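CELL division inhibitor (Pyrococcus furiosus, PDB 1G3Q) probably binds and hydrolyses ATP as a MinD-type cell-division ATPase, and is captured here with ADP and magnesium. Local coordinates at residues G2-I7 with E103-L108; S146-T151 with E183-V188; A130-E135 with I156-A161. All blocks are in the same frame, centred on the assembly; numbering follows the deposited sequence.

Contact 1 (G2-I7 with E103-L108)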
loop_
_atom_site.group_PDB
_atom_site.type_symbol
_atom_site.label_atom_id
_atom_site.label_comp_id
_atom_site.label_asym_id
_atom_site.label_seq_id
_atom_site.Cartn_x
_atom_site.Cartn_y
_atom_site.Cartn_z
ATOM N N GLY A 2 -3.293 -4.368 -15.415
ATOM C CA GLY A 2 -4.045 -3.209 -14.973
ATOM C C GLY A 2 -4.866 -3.407 -13.712
ATOM O O GLY A 2 -5.993 -2.920 -13.631
ATOM N N ARG A 3 -4.322 -4.121 -12.730
ATOM C CA ARG A 3 -5.032 -4.341 -11.473
ATOM C C ARG A 3 -4.715 -3.221 -10.485
ATOM O O ARG A 3 -3.559 -3.036 -10.091
ATOM C CB ARG A 3 -4.642 -5.684 -10.850
ATOM C CG ARG A 3 -5.128 -6.902 -11.622
ATOM C CD ARG A 3 -4.614 -8.190 -10.996
ATOM N NE ARG A 3 -5.121 -8.403 -9.641
ATOM C CZ ARG A 3 -4.694 -9.369 -8.834
ATOM N NH1 ARG A 3 -3.755 -10.207 -9.245
ATOM N NH2 ARG A 3 -5.200 -9.500 -7.617
ATOM N N ILE A 4 -5.741 -2.480 -10.083
ATOM C CA ILE A 4 -5.555 -1.383 -9.140
ATOM C C ILE A 4 -5.973 -1.854 -7.752
ATOM O O ILE A 4 -7.153 -2.097 -7.484
ATOM C CB ILE A 4 -6.374 -0.147 -9.562
ATOM C CG1 ILE A 4 -6.076 0.181 -11.031
ATOM C CG2 ILE A 4 -6.006 1.054 -8.685
ATOM C CD1 ILE A 4 -6.771 1.440 -11.546
ATOM N N ILE A 5 -4.989 -1.985 -6.872
ATOM C CA ILE A 5 -5.223 -2.468 -5.523
ATOM C C ILE A 5 -4.964 -1.426 -4.439
ATOM O O ILE A 5 -3.863 -0.878 -4.338
ATOM C CB ILE A 5 -4.324 -3.685 -5.235
ATOM C CG1 ILE A 5 -4.490 -4.731 -6.345
ATOM C CG2 ILE A 5 -4.663 -4.266 -3.875
ATOM C CD1 ILE A 5 -3.576 -5.946 -6.192
ATOM N N SER A 6 -5.979 -1.161 -3.624
ATOM C CA SER A 6 -5.842 -0.205 -2.535
ATOM C C SER A 6 -5.329 -0.925 -1.290
ATOM O O SER A 6 -5.895 -1.937 -0.870
ATOM C CB SER A 6 -7.189 0.459 -2.229
ATOM O OG SER A 6 -7.662 1.193 -3.345
ATOM N N ILE A 7 -4.245 -0.408 -0.715
ATOM C CA ILE A 7 -3.648 -0.982 0.490
ATOM C C ILE A 7 -4.254 -0.149 1.610
ATOM O O ILE A 7 -3.907 1.018 1.773
ATOM C CB ILE A 7 -2.113 -0.818 0.481
ATOM C CG1 ILE A 7 -1.545 -1.335 -0.845
ATOM C CG2 ILE A 7 -1.496 -1.573 1.651
ATOM C CD1 ILE A 7 -1.901 -2.780 -1.160
ATOM N N GLU A 103 -10.008 9.538 -10.607
ATOM C CA GLU A 103 -9.846 9.764 -12.039
ATOM C C GLU A 103 -8.376 9.760 -12.454
ATOM O O GLU A 103 -8.023 9.223 -13.505
ATOM C CB GLU A 103 -10.512 11.083 -12.460
ATOM C CG GLU A 103 -9.931 12.344 -11.835
ATOM C CD GLU A 103 -10.795 13.575 -12.092
ATOM O OE1 GLU A 103 -11.986 13.564 -11.705
ATOM O OE2 GLU A 103 -10.285 14.552 -12.677
ATOM N N VAL A 104 -7.517 10.341 -11.623
ATOM C CA VAL A 104 -6.092 10.385 -11.936
ATOM C C VAL A 104 -5.465 8.995 -11.960
ATOM O O VAL A 104 -4.799 8.622 -12.922
ATOM C CB VAL A 104 -5.316 11.245 -10.917
ATOM C CG1 VAL A 104 -3.819 11.141 -11.189
ATOM C CG2 VAL A 104 -5.764 12.693 -11.016
ATOM N N ILE A 105 -5.679 8.229 -10.900
ATOM C CA ILE A 105 -5.107 6.893 -10.814
ATOM C C ILE A 105 -5.631 5.952 -11.897
ATOM O O ILE A 105 -4.853 5.318 -12.609
ATOM C CB ILE A 105 -5.368 6.281 -9.424
ATOM C CG1 ILE A 105 -4.627 7.105 -8.368
ATOM C CG2 ILE A 105 -4.921 4.820 -9.394
ATOM C CD1 ILE A 105 -4.860 6.656 -6.936
ATOM N N LYS A 106 -6.948 5.878 -12.035
ATOM C CA LYS A 106 -7.545 4.994 -13.023
ATOM C C LYS A 106 -7.109 5.271 -14.461
ATOM O O LYS A 106 -7.147 4.377 -15.302
ATOM C CB LYS A 106 -9.070 5.039 -12.890
ATOM C CG LYS A 106 -9.535 4.548 -11.519
ATOM C CD LYS A 106 -11.052 4.457 -11.405
ATOM C CE LYS A 106 -11.445 3.831 -10.073
ATOM N NZ LYS A 106 -12.904 3.552 -9.979
ATOM N N SER A 107 -6.675 6.496 -14.742
ATOM C CA SER A 107 -6.226 6.843 -16.087
ATOM C C SER A 107 -4.892 6.172 -16.426
ATOM O O SER A 107 -4.453 6.196 -17.574
ATOM C CB SER A 107 -6.063 8.358 -16.223
ATOM O OG SER A 107 -4.932 8.814 -15.494
ATOM N N LEU A 108 -4.251 5.578 -15.424
ATOM C CA LEU A 108 -2.961 4.915 -15.613
ATOM C C LEU A 108 -3.106 3.397 -15.705
ATOM O O LEU A 108 -2.127 2.683 -15.919
ATOM C CB LEU A 108 -2.032 5.253 -14.446
ATOM C CG LEU A 108 -1.656 6.726 -14.271
ATOM C CD1 LEU A 108 -1.045 6.943 -12.898
ATOM C CD2 LEU A 108 -0.690 7.137 -15.374
#
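Strand 3-8 packs against the C-terminal end of helix 101-106, and the backbones come closest at Ile4 and Lys106, whose CA atoms are 7.7 Å apart. Just one strand residue, Ile4, reaches the helix. It does so with both branches. CG2 meets CG2 of Ile105 at 4.0 Å, methyl against methyl. The other branch runs out extended, chi2 -177°, which carries CD1 to 3.9 Å from the CA of Lys106. Here the isoleucine crosses the lysine at about a right angle and touches only the foot of that side chain, with CD1 4.2 Å from CG. Beyond CG the lysine stays extended. Ile105 also packs on Ile117 and Val37, and Ile4 on Ile117, so the pair belongs to a larger apolar layer between sheet and helix. Near the end of the helix, Ser107 OG donates to Val104 O at 2.6 Å, a bond within its own segment. Across the contact itself the chemistry is purely aliphatic: dispersion and the burial of methyl groups help to hold the helix against strand 3-8, while the lysine contributes CA and CG, and its extended, exposed side chain probably leaves the ammonium in solvent.

Contact 2 (S146-T151 with E183-V188)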
loop_
_atom_site.group_PDB
_atom_site.type_symbol
_atom_site.label_atom_id
_atom_site.label_comp_id
_atom_site.label_asym_id
_atom_site.label_seq_id
_atom_site.Cartn_x
_atom_site.Cartn_y
_atom_site.Cartn_z
ATOM N N SER A 146 -9.147 -4.410 18.311
ATOM C CA SER A 146 -9.657 -3.108 17.896
ATOM C C SER A 146 -9.192 -2.771 16.480
ATOM O O SER A 146 -9.938 -2.195 15.687
ATOM C CB SER A 146 -9.195 -2.021 18.872
ATOM O OG SER A 146 -7.783 -2.018 19.002
ATOM N N CYS A 147 -7.957 -3.134 16.162
ATOM C CA CYS A 147 -7.420 -2.866 14.837
ATOM C C CYS A 147 -8.115 -3.776 13.829
ATOM O O CYS A 147 -8.413 -3.367 12.711
ATOM C CB CYS A 147 -5.910 -3.106 14.817
ATOM S SG CYS A 147 -5.120 -2.637 13.257
ATOM N N LEU A 148 -8.379 -5.012 14.235
ATOM C CA LEU A 148 -9.052 -5.966 13.363
ATOM C C LEU A 148 -10.472 -5.503 13.046
ATOM O O LEU A 148 -10.861 -5.424 11.879
ATOM C CB LEU A 148 -9.101 -7.349 14.018
ATOM C CG LEU A 148 -7.773 -8.080 14.228
ATOM C CD1 LEU A 148 -8.006 -9.335 15.054
ATOM C CD2 LEU A 148 -7.157 -8.431 12.881
ATOM N N THR A 149 -11.241 -5.192 14.088
ATOM C CA THR A 149 -12.618 -4.746 13.907
ATOM C C THR A 149 -12.698 -3.445 13.112
ATOM O O THR A 149 -13.574 -3.283 12.265
ATOM C CB THR A 149 -13.343 -4.567 15.267
ATOM O OG1 THR A 149 -12.622 -3.640 16.088
ATOM C CG2 THR A 149 -13.439 -5.897 15.993
ATOM N N ASP A 150 -11.784 -2.517 13.376
ATOM C CA ASP A 150 -11.780 -1.252 12.651
ATOM C C ASP A 150 -11.491 -1.488 11.172
ATOM O O ASP A 150 -12.175 -0.947 10.303
ATOM C CB ASP A 150 -10.733 -0.300 13.242
ATOM C CG ASP A 150 -11.214 0.373 14.514
ATOM O OD1 ASP A 150 -12.263 -0.049 15.046
ATOM O OD2 ASP A 150 -10.544 1.317 14.984
ATOM N N THR A 151 -10.479 -2.304 10.889
ATOM C CA THR A 151 -10.107 -2.604 9.510
ATOM C C THR A 151 -11.239 -3.358 8.819
ATOM O O THR A 151 -11.502 -3.164 7.633
ATOM C CB THR A 151 -8.819 -3.447 9.454
ATOM O OG1 THR A 151 -7.761 -2.739 10.115
ATOM C CG2 THR A 151 -8.418 -3.711 8.011
ATOM N N GLU A 183 -5.159 -17.865 12.774
ATOM C CA GLU A 183 -6.405 -18.604 12.590
ATOM C C GLU A 183 -7.571 -17.850 13.227
ATOM O O GLU A 183 -8.650 -17.753 12.644
ATOM C CB GLU A 183 -6.286 -20.007 13.194
ATOM C CG GLU A 183 -7.380 -20.967 12.751
ATOM C CD GLU A 183 -7.162 -22.381 13.267
ATOM O OE1 GLU A 183 -6.096 -22.969 12.972
ATOM O OE2 GLU A 183 -8.057 -22.906 13.964
ATOM N N ALA A 184 -7.343 -17.304 14.419
ATOM C CA ALA A 184 -8.369 -16.551 15.132
ATOM C C ALA A 184 -8.600 -15.190 14.482
ATOM O O ALA A 184 -9.727 -14.694 14.438
ATOM C CB ALA A 184 -7.964 -16.366 16.587
ATOM N N ALA A 185 -7.528 -14.586 13.981
ATOM C CA ALA A 185 -7.629 -13.285 13.332
ATOM C C ALA A 185 -8.484 -13.406 12.076
ATOM O O ALA A 185 -9.305 -12.538 11.791
ATOM C CB ALA A 185 -6.242 -12.763 12.976
ATOM N N GLU A 186 -8.286 -14.485 11.327
ATOM C CA GLU A 186 -9.053 -14.704 10.108
ATOM C C GLU A 186 -10.517 -14.917 10.467
ATOM O O GLU A 186 -11.411 -14.419 9.784
ATOM C CB GLU A 186 -8.524 -15.922 9.349
ATOM C CG GLU A 186 -9.264 -16.210 8.053
ATOM C CD GLU A 186 -8.630 -17.337 7.259
ATOM O OE1 GLU A 186 -8.506 -18.456 7.802
ATOM O OE2 GLU A 186 -8.254 -17.106 6.091
ATOM N N ASP A 187 -10.751 -15.656 11.545
ATOM C CA ASP A 187 -12.105 -15.932 12.010
ATOM C C ASP A 187 -12.812 -14.616 12.322
ATOM O O ASP A 187 -14.023 -14.493 12.138
ATOM C CB ASP A 187 -12.056 -16.824 13.259
ATOM C CG ASP A 187 -13.441 -17.170 13.796
ATOM O OD1 ASP A 187 -14.306 -17.597 13.001
ATOM O OD2 ASP A 187 -13.659 -17.024 15.019
ATOM N N VAL A 188 -12.047 -13.630 12.780
ATOM C CA VAL A 188 -12.594 -12.319 13.116
ATOM C C VAL A 188 -12.816 -11.445 11.887
ATOM O O VAL A 188 -13.893 -10.877 11.705
ATOM C CB VAL A 188 -11.658 -11.556 14.082
ATOM C CG1 VAL A 188 -12.167 -10.139 14.293
ATOM C CG2 VAL A 188 -11.569 -12.290 15.407
#
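Leu148 meets Ala185 and Val188 with aliphatic groups alone, so no ring or planar side chain takes part where these two segments meet. The flat group to look at is a peptide carbonyl next to the leucine, Cys147 C=O. Its oxygen takes two donors from Thr151, which arrive from opposite faces of its plane. The backbone N of Thr151 is 3.0 Å from Cys147 O, on the ordinary helical bond. Thr151 OG1 comes closer, 2.7 Å from the same oxygen, tilted 28° from the carbonyl plane.

Toward helix 182-189 the leucine works at two levels. Low on the side chain, CB faces Val188 CG1 at 4.2 Å. At its end, CD1 lies over the neighbouring turn, 4.3 Å from Ala185 CA. Val188 has CG1 anti to its backbone N (chi1 174°), which puts that methyl against the leucine. Met189 and Ile180 pack on Leu148 as well.

At such separations the fit is easy rather than tight, and the attraction is mostly that of hydrocarbon shielded from water, with Val188 still partly exposed. Two hydroxyls of helix 145-160 serve the nucleotide-binding loop instead: Ser146 OG bonds Lys11 NZ and Thr151 OG1 bonds Gly10 N, while Leu148 offers hydrocarbon to helix 182-189.

Contact 3 (A130-E135 with I156-A161)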
loop_
_atom_site.group_PDB
_atom_site.type_symbol
_atom_site.label_atom_id
_atom_site.label_comp_id
_atom_site.label_asym_id
_atom_site.label_seq_id
_atom_site.Cartn_x
_atom_site.Cartn_y
_atom_site.Cartn_z
ATOM N N ALA A 130 -8.648 8.016 -1.668
ATOM C CA ALA A 130 -7.557 7.138 -2.066
ATOM C C ALA A 130 -8.055 5.708 -2.239
ATOM O O ALA A 130 -7.872 5.105 -3.297
ATOM C CB ALA A 130 -6.436 7.189 -1.021
ATOM N N MET A 131 -8.694 5.169 -1.206
ATOM C CA MET A 131 -9.199 3.802 -1.260
ATOM C C MET A 131 -10.140 3.581 -2.437
ATOM O O MET A 131 -10.063 2.554 -3.114
ATOM C CB MET A 131 -9.922 3.442 0.042
ATOM C CG MET A 131 -9.041 3.511 1.279
ATOM S SD MET A 131 -9.872 2.889 2.749
ATOM C CE MET A 131 -11.028 4.244 3.066
ATOM N N LEU A 132 -11.023 4.546 -2.684
ATOM C CA LEU A 132 -11.983 4.433 -3.774
ATOM C C LEU A 132 -11.368 4.593 -5.157
ATOM O O LEU A 132 -12.078 4.533 -6.168
ATOM C CB LEU A 132 -13.121 5.440 -3.591
ATOM C CG LEU A 132 -14.055 5.146 -2.411
ATOM C CD1 LEU A 132 -15.111 6.239 -2.303
ATOM C CD2 LEU A 132 -14.712 3.791 -2.609
ATOM N N SER A 133 -10.055 4.802 -5.205
ATOM C CA SER A 133 -9.357 4.935 -6.480
ATOM C C SER A 133 -8.985 3.543 -6.984
ATOM O O SER A 133 -8.582 3.378 -8.136
ATOM C CB SER A 133 -8.082 5.775 -6.324
ATOM O OG SER A 133 -8.382 7.139 -6.078
ATOM N N GLY A 134 -9.121 2.549 -6.113
ATOM C CA GLY A 134 -8.792 1.182 -6.486
ATOM C C GLY A 134 -9.992 0.327 -6.870
ATOM O O GLY A 134 -11.137 0.723 -6.662
ATOM N N GLU A 135 -9.720 -0.847 -7.437
ATOM C CA GLU A 135 -10.761 -1.786 -7.858
ATOM C C GLU A 135 -10.777 -2.954 -6.881
ATOM O O GLU A 135 -11.793 -3.629 -6.711
ATOM C CB GLU A 135 -10.456 -2.340 -9.250
ATOM C CG GLU A 135 -10.131 -1.305 -10.299
ATOM C CD GLU A 135 -9.526 -1.931 -11.545
ATOM O OE1 GLU A 135 -8.512 -2.663 -11.420
ATOM O OE2 GLU A 135 -10.058 -1.690 -12.646
ATOM N N ILE A 156 -15.790 -3.588 4.827
ATOM C CA ILE A 156 -17.222 -3.634 4.559
ATOM C C ILE A 156 -17.623 -2.417 3.732
ATOM O O ILE A 156 -18.376 -2.534 2.766
ATOM C CB ILE A 156 -18.031 -3.654 5.875
ATOM C CG1 ILE A 156 -17.638 -4.884 6.696
ATOM C CG2 ILE A 156 -19.526 -3.673 5.574
ATOM C CD1 ILE A 156 -18.367 -5.009 8.018
ATOM N N VAL A 157 -17.106 -1.250 4.104
ATOM C CA VAL A 157 -17.413 -0.024 3.379
ATOM C C VAL A 157 -16.949 -0.138 1.931
ATOM O O VAL A 157 -17.709 0.136 1.001
ATOM C CB VAL A 157 -16.731 1.203 4.026
ATOM C CG1 VAL A 157 -16.897 2.422 3.132
ATOM C CG2 VAL A 157 -17.337 1.474 5.399
ATOM N N LEU A 158 -15.697 -0.543 1.742
ATOM C CA LEU A 158 -15.148 -0.685 0.400
ATOM C C LEU A 158 -15.908 -1.743 -0.394
ATOM O O LEU A 158 -16.124 -1.592 -1.592
ATOM C CB LEU A 158 -13.661 -1.049 0.472
ATOM C CG LEU A 158 -12.760 0.004 1.125
ATOM C CD1 LEU A 158 -11.322 -0.497 1.155
ATOM C CD2 LEU A 158 -12.857 1.315 0.353
ATOM N N LYS A 159 -16.308 -2.817 0.278
ATOM C CA LYS A 159 -17.049 -3.881 -0.387
ATOM C C LYS A 159 -18.356 -3.321 -0.944
ATOM O O LYS A 159 -18.726 -3.599 -2.087
ATOM C CB LYS A 159 -17.349 -5.012 0.597
ATOM C CG LYS A 159 -17.999 -6.225 -0.046
ATOM C CD LYS A 159 -18.274 -7.308 0.982
ATOM C CE LYS A 159 -18.882 -8.542 0.331
ATOM N NZ LYS A 159 -19.230 -9.575 1.347
ATOM N N LYS A 160 -19.045 -2.522 -0.133
ATOM C CA LYS A 160 -20.307 -1.916 -0.543
ATOM C C LYS A 160 -20.074 -0.883 -1.641
ATOM O O LYS A 160 -20.951 -0.640 -2.473
ATOM C CB LYS A 160 -20.991 -1.257 0.659
ATOM C CG LYS A 160 -21.353 -2.237 1.772
ATOM C CD LYS A 160 -21.988 -1.538 2.969
ATOM C CE LYS A 160 -22.397 -2.545 4.032
ATOM N NZ LYS A 160 -22.987 -1.894 5.234
ATOM N N ALA A 161 -18.888 -0.279 -1.643
ATOM C CA ALA A 161 -18.546 0.723 -2.645
ATOM C C ALA A 161 -18.253 0.080 -3.998
ATOM O O ALA A 161 -18.099 0.773 -5.003
ATOM C CB ALA A 161 -17.345 1.542 -2.180
#
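Met131, the last residue of helix 125-131, begins the contact by setting its side chain across that of Leu158 at about a right angle. Both leucine methyls are met. Leu158 CD2 fits against Met131 CB at 3.6 Å. The methionine CG is anti to the carbonyl carbon (chi1 -61°) and beside the backbone N; from there the sulfur SD reaches to 4.0 Å from Leu158 CD1, an apolar contact with a large, polarisable atom. Both residues also touch Val8, so they share one patch of strand 3-8.

Leu132 follows, with its CA and that of Leu158 7.3 Å apart. Its side chain sets out obliquely to helix 145-160, but its end draws nearer, and CD2 does the touching. That methyl is pressed on Ala161 CB at 3.5 Å, tighter than usual for two carbons. Leu158 CD2 is the looser neighbour of Leu132 CD2, at 4.3 Å. Leu163 packs on Leu132 as well.

The chain turns at Leu132 and Ser133, in a type I turn from Met131 to Gly134 closed by Gly134 N on Met131 O at 3.1 Å. Glu135 then leads into strand 136-141, its carboxylate paired with Lys109.

Helices 125-131 and 145-160 thus sit side by side on one face of the sheet, the first leading into strand 136-141 and the second out of it. Such neighbouring helices of successive beta-alpha-beta crossovers, laid over parallel strands, are characteristic of the layered alpha-beta-alpha fold of P-loop NTPases.

Contacts 1 and 3 adjoin, their centres about 12 Å apart, and strand 3-8 stitches them together: Ser6 OG bonds Met131 O at 2.8 Å, and Ile4 O receives Glu135 N at 2.9 Å. Contacts 2 and 3 do not touch, but both draw on helix 145-160, which meets helix 182-189 near its start and helix 125-131 near its end; their centres are about 19 Å apart. Contacts 1 and 2 are the distant pair, with centres about 27 Å apart. None of the residues touching across these contacts is among the named ADP-binding residues. The side chain of Met131 lies about 12 Å from the bound ADP and that of Leu148 about 14 Å.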